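Local coordinates for protein KLLA0E08119p (Kluyveromyces lactis, PDB 3VA7) that probably carboxylates urea with bicarbonate and ATP through a biotin cofactor, in a construct holding the biotin carboxylase, carboxyltransferase and biotin carrier regions of a longer enzyme, at residues A[1023-1026]-A[1031-1034]. Residues are numbered along the deposited sequence; the frame is centred on the assembly and turned at random.
Sequences GVVG and YMCI
Gly1026 pairs with Cys1033 across an antiparallel beta hairpin of the carboxyltransferase domain, formed by strands 1024-1028 and 1031-1034. Two backbone bonds close this hydrogen-bonded pair. Gly1026 N donates to Cys1033 O at 2.7 Å. In return, Cys1033 N donates to Gly1026 O at 3.0 Å. Gly1026 O also receives a CA-H...O contact from Met1032 CA.

Ile1034 and Val1025 form the neighbouring non-hydrogen-bonded pair, with their side chains on the other face of the sheet from Cys1033. They lie side by side, Ile1034 CG1 against Val1025 CG2 at 4.0 Å, while Val1025 CG1, anti to its own backbone N (chi1 167°), meets the bent Met1032 chain at CE, 3.8 Å away. Phe1078 of strand 1075-1081 packs against all three side chains, so the hairpin and that strand share an apolar layer. At the N-terminal start of strand 1031-1034, the hydroxyl of Tyr1031 is hydrogen-bonded to His727, a residue that lies outside the hairpin.

Cys1033 also lines the urea pocket and touches the bound urea, which places the hairpin at the carboxyl-transfer site. On the partner strand, its thiol lies beside the backbone of Gly1026, with Cys1033 SG 4.0 Å from Gly1026 CA.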
# COMPACT_ATOMS: atom_id res chain seq x y z
N GLY A 1023 0.18 14.00 5.37
CA GLY A 1023 0.67 14.64 6.60
C GLY A 1023 0.29 16.10 6.76
O GLY A 1023 0.52 16.67 7.83
N VAL A 1024 -0.30 16.70 5.72
CA VAL A 1024 -0.80 18.09 5.83
C VAL A 1024 -1.75 18.27 7.02
O VAL A 1024 -2.60 17.42 7.28
CB VAL A 1024 -1.46 18.52 4.52
CG1 VAL A 1024 -2.30 19.74 4.71
CG2 VAL A 1024 -0.38 18.76 3.43
N VAL A 1025 -1.58 19.34 7.79
CA VAL A 1025 -2.45 19.64 8.88
C VAL A 1025 -3.46 20.70 8.46
O VAL A 1025 -3.08 21.74 7.82
CB VAL A 1025 -1.63 20.12 10.07
CG1 VAL A 1025 -2.50 20.76 11.18
CG2 VAL A 1025 -0.74 18.95 10.61
N GLY A 1026 -4.73 20.46 8.79
CA GLY A 1026 -5.74 21.40 8.42
C GLY A 1026 -6.57 21.99 9.55
O GLY A 1026 -6.60 21.46 10.69
N TYR A 1031 -12.06 23.07 13.83
CA TYR A 1031 -11.53 21.73 13.97
C TYR A 1031 -10.20 21.58 13.28
O TYR A 1031 -9.90 22.29 12.32
CB TYR A 1031 -12.54 20.63 13.51
CG TYR A 1031 -13.84 20.61 14.31
CD1 TYR A 1031 -15.02 21.16 13.76
CD2 TYR A 1031 -13.88 20.15 15.62
CE1 TYR A 1031 -16.18 21.18 14.45
CE2 TYR A 1031 -15.08 20.17 16.37
CZ TYR A 1031 -16.23 20.69 15.77
OH TYR A 1031 -17.45 20.78 16.45
N MET A 1032 -9.41 20.63 13.79
CA MET A 1032 -8.12 20.32 13.25
C MET A 1032 -8.10 18.92 12.68
O MET A 1032 -8.65 18.01 13.28
CB MET A 1032 -7.10 20.42 14.36
CG MET A 1032 -5.73 20.11 13.87
SD MET A 1032 -5.22 18.43 14.26
CE MET A 1032 -4.65 18.06 12.69
N CYS A 1033 -7.44 18.72 11.54
CA CYS A 1033 -7.23 17.38 10.98
C CYS A 1033 -5.80 17.17 10.49
O CYS A 1033 -5.08 18.14 10.20
CB CYS A 1033 -8.18 17.10 9.83
SG CYS A 1033 -7.70 17.86 8.28
N ILE A 1034 -5.37 15.92 10.45
CA ILE A 1034 -4.13 15.51 9.81
C ILE A 1034 -4.54 14.61 8.67
O ILE A 1034 -5.26 13.63 8.88
CB ILE A 1034 -3.23 14.75 10.76
CG1 ILE A 1034 -2.77 15.68 11.87
CG2 ILE A 1034 -2.07 14.20 10.01
CD1 ILE A 1034 -2.07 14.97 13.04